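Local coordinates for chitin biosynthesis protein CHS5 (PDB 4IN3), which serves as a component of the exomer cargo-adaptor complex, which exports specific cargo proteins, including chitin synthase CHS3, from the trans-Golgi network, at residues A[8-13]-A[49-54]; A[13-18]-A[42-47]. All blocks are in the same frame, centred on the assembly; numbering follows the deposited sequence.

Contact 1: A[8-13]-A[49-54]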
# COMPACT_ATOMS: atom_id res chain seq x y z
N SER A 8 29.51 -18.03 23.05
CA SER A 8 28.48 -17.10 23.50
C SER A 8 28.64 -15.73 22.83
O SER A 8 29.74 -15.37 22.39
CB SER A 8 28.53 -16.95 25.02
OG SER A 8 27.59 -15.99 25.47
N VAL A 9 27.55 -14.99 22.74
CA VAL A 9 27.57 -13.67 22.11
C VAL A 9 27.00 -12.59 23.05
O VAL A 9 25.82 -12.61 23.39
CB VAL A 9 26.76 -13.66 20.80
CG1 VAL A 9 26.70 -12.25 20.22
CG2 VAL A 9 27.38 -14.62 19.79
N ASP A 10 27.86 -11.66 23.46
CA ASP A 10 27.44 -10.58 24.35
C ASP A 10 27.19 -9.28 23.60
O ASP A 10 28.07 -8.77 22.91
CB ASP A 10 28.49 -10.35 25.45
CG ASP A 10 28.64 -11.54 26.37
OD1 ASP A 10 27.80 -11.70 27.28
OD2 ASP A 10 29.61 -12.31 26.20
N VAL A 11 25.97 -8.75 23.72
CA VAL A 11 25.62 -7.51 23.05
C VAL A 11 25.09 -6.47 24.04
O VAL A 11 24.48 -6.81 25.05
CB VAL A 11 24.55 -7.72 21.97
CG1 VAL A 11 24.12 -6.38 21.38
CG2 VAL A 11 25.05 -8.64 20.88
N LEU A 12 25.34 -5.20 23.74
CA LEU A 12 24.70 -4.11 24.47
C LEU A 12 23.67 -3.45 23.55
O LEU A 12 23.94 -3.20 22.38
CB LEU A 12 25.72 -3.08 24.95
CG LEU A 12 26.10 -3.13 26.43
CD1 LEU A 12 26.96 -4.35 26.74
CD2 LEU A 12 26.80 -1.85 26.85
N LEU A 13 22.48 -3.19 24.08
CA LEU A 13 21.45 -2.54 23.29
C LEU A 13 20.82 -1.38 24.06
O LEU A 13 20.79 -1.39 25.30
CB LEU A 13 20.37 -3.53 22.84
CG LEU A 13 20.82 -4.68 21.94
CD1 LEU A 13 21.15 -5.93 22.75
CD2 LEU A 13 19.78 -4.98 20.87
N ILE A 49 19.74 0.94 29.01
CA ILE A 49 20.73 0.07 28.39
C ILE A 49 20.67 -1.35 28.95
O ILE A 49 20.71 -1.56 30.16
CB ILE A 49 22.14 0.65 28.56
CG1 ILE A 49 22.22 2.03 27.89
CG2 ILE A 49 23.19 -0.28 27.97
CD1 ILE A 49 23.45 2.84 28.27
N ILE A 50 20.59 -2.33 28.05
CA ILE A 50 20.46 -3.72 28.44
C ILE A 50 21.53 -4.61 27.81
O ILE A 50 21.98 -4.35 26.69
CB ILE A 50 19.08 -4.29 28.07
CG1 ILE A 50 18.76 -4.01 26.60
CG2 ILE A 50 18.01 -3.69 28.96
CD1 ILE A 50 17.36 -4.42 26.18
N LYS A 51 21.94 -5.65 28.53
CA LYS A 51 22.89 -6.62 28.00
C LYS A 51 22.19 -7.91 27.61
O LYS A 51 21.47 -8.51 28.41
CB LYS A 51 24.00 -6.91 29.01
CG LYS A 51 24.91 -8.08 28.61
CD LYS A 51 25.95 -8.40 29.68
CE LYS A 51 27.30 -7.77 29.35
NZ LYS A 51 28.28 -7.97 30.46
N MET A 52 22.42 -8.34 26.37
CA MET A 52 21.86 -9.59 25.89
C MET A 52 22.97 -10.62 25.71
O MET A 52 23.89 -10.42 24.91
CB MET A 52 21.11 -9.38 24.58
CG MET A 52 20.27 -10.56 24.15
SD MET A 52 19.16 -10.15 22.79
CE MET A 52 18.35 -8.69 23.45
N GLN A 53 22.89 -11.69 26.49
CA GLN A 53 23.88 -12.76 26.45
C GLN A 53 23.28 -13.96 25.74
O GLN A 53 22.53 -14.74 26.34
CB GLN A 53 24.32 -13.13 27.87
CG GLN A 53 25.09 -12.03 28.57
CD GLN A 53 25.45 -12.38 30.00
OE1 GLN A 53 24.78 -13.20 30.64
NE2 GLN A 53 26.50 -11.76 30.52
N VAL A 54 23.59 -14.10 24.46
CA VAL A 54 23.00 -15.15 23.64
C VAL A 54 23.89 -16.39 23.65
O VAL A 54 25.02 -16.36 23.16
CB VAL A 54 22.80 -14.69 22.19
CG1 VAL A 54 21.88 -15.64 21.45
CG2 VAL A 54 22.23 -13.28 22.16
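Residues 9-13 and 49-54 pair as neighbouring antiparallel strands, joining the first strand of this N-terminal domain to its last, with Val9 opposite Val54 and Leu13 opposite Ile50. The segment axes approach to 4.7 Å at 162°. Val9/Val54, Val11/Met52 and Leu13/Ile50 are hydrogen-bonded pairs, each contributing two reciprocal N-H...O=C bonds; that from Leu13 N to Ile50 O measures 2.9 Å. In the non-hydrogen-bonded pairs between them, Asp10/Gln53 and Leu12/Lys51, CA-H groups lean on carbonyl oxygens, as Lys51 CA does on Val11 O at 3.4 Å. The strands belong to an antiparallel sheet in the order 32-36, 22-26, 9-18, 49-57, which continues from 49-57 across the interface with the second CHS5 subunit. The face carrying Val9, Val11, Leu13, Ile50, Met52 and Val54 is apolar. Leu13 CD1 lies 3.9 Å from Met52 CB; Met52 CG stands anti to the backbone N (chi1 -169°), and a bend at chi3 brings CE within 4.0 Å of that same methyl. From the second subunit, Phe35 packs on flexible Met52, and Leu39 on the compact, beta-branched Val9, Val11 and Val54. The face bearing Asp10, Leu12, Lys51 and Gln53 is mixed and more open. There the Asp10 carboxylate comes alongside the Gln53 side chain, their flat groups turned 74° apart. Leu12 CD2 meets Ile49 CG2 at 4.1 Å, apolar packing at the strand end.

Contact 2: A[13-18]-A[42-47]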
# COMPACT_ATOMS: atom_id res chain seq x y z
N LEU A 13 22.48 -3.19 24.08
CA LEU A 13 21.45 -2.54 23.29
C LEU A 13 20.82 -1.38 24.06
O LEU A 13 20.79 -1.39 25.30
CB LEU A 13 20.37 -3.53 22.84
CG LEU A 13 20.82 -4.68 21.94
CD1 LEU A 13 21.15 -5.93 22.75
CD2 LEU A 13 19.78 -4.98 20.87
N THR A 14 20.35 -0.38 23.33
CA THR A 14 19.71 0.78 23.94
C THR A 14 18.21 0.73 23.70
O THR A 14 17.75 0.55 22.57
CB THR A 14 20.28 2.09 23.38
OG1 THR A 14 21.71 2.09 23.49
CG2 THR A 14 19.71 3.28 24.14
N VAL A 15 17.44 0.90 24.77
CA VAL A 15 15.98 0.84 24.69
C VAL A 15 15.40 2.16 24.14
O VAL A 15 15.48 3.20 24.80
CB VAL A 15 15.35 0.51 26.06
CG1 VAL A 15 13.85 0.36 25.93
CG2 VAL A 15 15.97 -0.76 26.63
N GLY A 16 14.82 2.09 22.95
CA GLY A 16 14.33 3.26 22.23
C GLY A 16 12.84 3.49 22.36
O GLY A 16 12.27 3.24 23.43
N LYS A 17 12.20 3.98 21.29
CA LYS A 17 10.75 4.19 21.26
C LYS A 17 10.03 2.91 21.70
O LYS A 17 10.38 1.80 21.27
CB LYS A 17 10.28 4.59 19.85
CG LYS A 17 9.03 5.47 19.83
CD LYS A 17 8.71 5.95 18.42
CE LYS A 17 7.48 5.24 17.86
NZ LYS A 17 7.15 5.70 16.48
N LEU A 18 9.04 3.05 22.57
CA LEU A 18 8.48 1.88 23.23
C LEU A 18 6.95 1.80 23.15
O LEU A 18 6.26 2.82 23.12
CB LEU A 18 8.96 1.85 24.69
CG LEU A 18 8.36 0.88 25.71
CD1 LEU A 18 9.43 0.24 26.58
CD2 LEU A 18 7.35 1.62 26.58
N GLU A 42 11.95 -5.66 34.40
CA GLU A 42 10.85 -4.91 35.01
C GLU A 42 10.97 -3.38 35.02
O GLU A 42 10.03 -2.68 34.66
CB GLU A 42 10.61 -5.42 36.43
CG GLU A 42 11.85 -6.04 37.05
CD GLU A 42 11.71 -6.33 38.53
OE1 GLU A 42 10.95 -5.61 39.21
OE2 GLU A 42 12.37 -7.27 39.01
N ASN A 43 12.13 -2.87 35.43
CA ASN A 43 12.32 -1.42 35.51
C ASN A 43 12.74 -0.77 34.18
O ASN A 43 12.99 0.44 34.13
CB ASN A 43 13.38 -1.07 36.57
CG ASN A 43 13.12 -1.72 37.91
OD1 ASN A 43 11.99 -1.76 38.40
ND2 ASN A 43 14.17 -2.24 38.52
N VAL A 44 12.77 -1.56 33.11
CA VAL A 44 13.52 -1.17 31.90
C VAL A 44 13.21 0.19 31.21
O VAL A 44 14.03 0.67 30.43
CB VAL A 44 13.56 -2.32 30.85
CG1 VAL A 44 14.23 -1.90 29.55
CG2 VAL A 44 14.27 -3.54 31.43
N LYS A 45 12.06 0.80 31.49
CA LYS A 45 11.79 2.19 31.05
C LYS A 45 12.02 2.44 29.54
O LYS A 45 11.57 1.68 28.69
CB LYS A 45 12.66 3.17 31.86
CG LYS A 45 11.90 4.30 32.54
CD LYS A 45 12.86 5.36 33.06
CE LYS A 45 13.96 4.77 33.93
NZ LYS A 45 14.82 5.83 34.56
N ALA A 46 12.72 3.54 29.26
CA ALA A 46 13.16 3.91 27.91
C ALA A 46 14.44 4.74 28.01
O ALA A 46 14.68 5.40 29.03
CB ALA A 46 12.06 4.71 27.20
N GLY A 47 15.26 4.72 26.96
CA GLY A 47 16.54 5.39 27.00
C GLY A 47 17.47 4.65 27.94
O GLY A 47 18.44 5.22 28.46
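Val15 O accepts the backbone N-H of Gly47, with 2.7 Å between Val15 O and Gly47 N, in a moderately bent bond (147° at the hydrogen). It fastens the loop that leads into strand 49-57 against strand 9-18, near the corner the latter turns at Lys17. Gly47 has a positive phi of 70°, a conformation open to a residue without a side chain. Next to this bond, Val15 directs its side chain toward the loop. Its CG2 meets CG1 of Val44 at 3.6 Å, the two branched side chains crossing at about a right angle, and its CG1, anti to the backbone N (chi1 -176°), reaches Lys45 O at 3.8 Å. In this antiparallel sheet Val15 also packs on Leu25 of strand 22-26 and on Ile50, so Val44, a compact apolar group, extends the packing of Val15, Leu25 and Ile50 into the loop. Past the corner, Leu18 turns back toward the loop, laying CD1 beside the carbonyl of Lys45. The side chain of Lys45 starts off away from the strand, as suits a charged residue exposed at the surface. Ala46 CB, small enough to sit beside the backbone, lies 4.1 Å from Gly16 O.

Both contacts use strand 9-18 and share Leu13, and contact 2 is nested within the loop closed by contact 1. Both are partly buried, contact 2 the more peripheral. The first joins two neighbouring strands through repeated main-chain bonds, one face apolar, the other mixed and more open; in the second, a single cross-segment hydrogen bond, one valine-valine contact and methyls against carbonyls hold a loop without regular secondary structure. The two meet through Ile50, whose CD1 packs 3.9 Å from Val15 CG2 and whose CG2 approaches Val44, continuing the apolar face into the loop. Contact 1 touches the second subunit by sheet pairing and packing; the loop of contact 2 also reaches it, its Glu42 and Asn43 packing there.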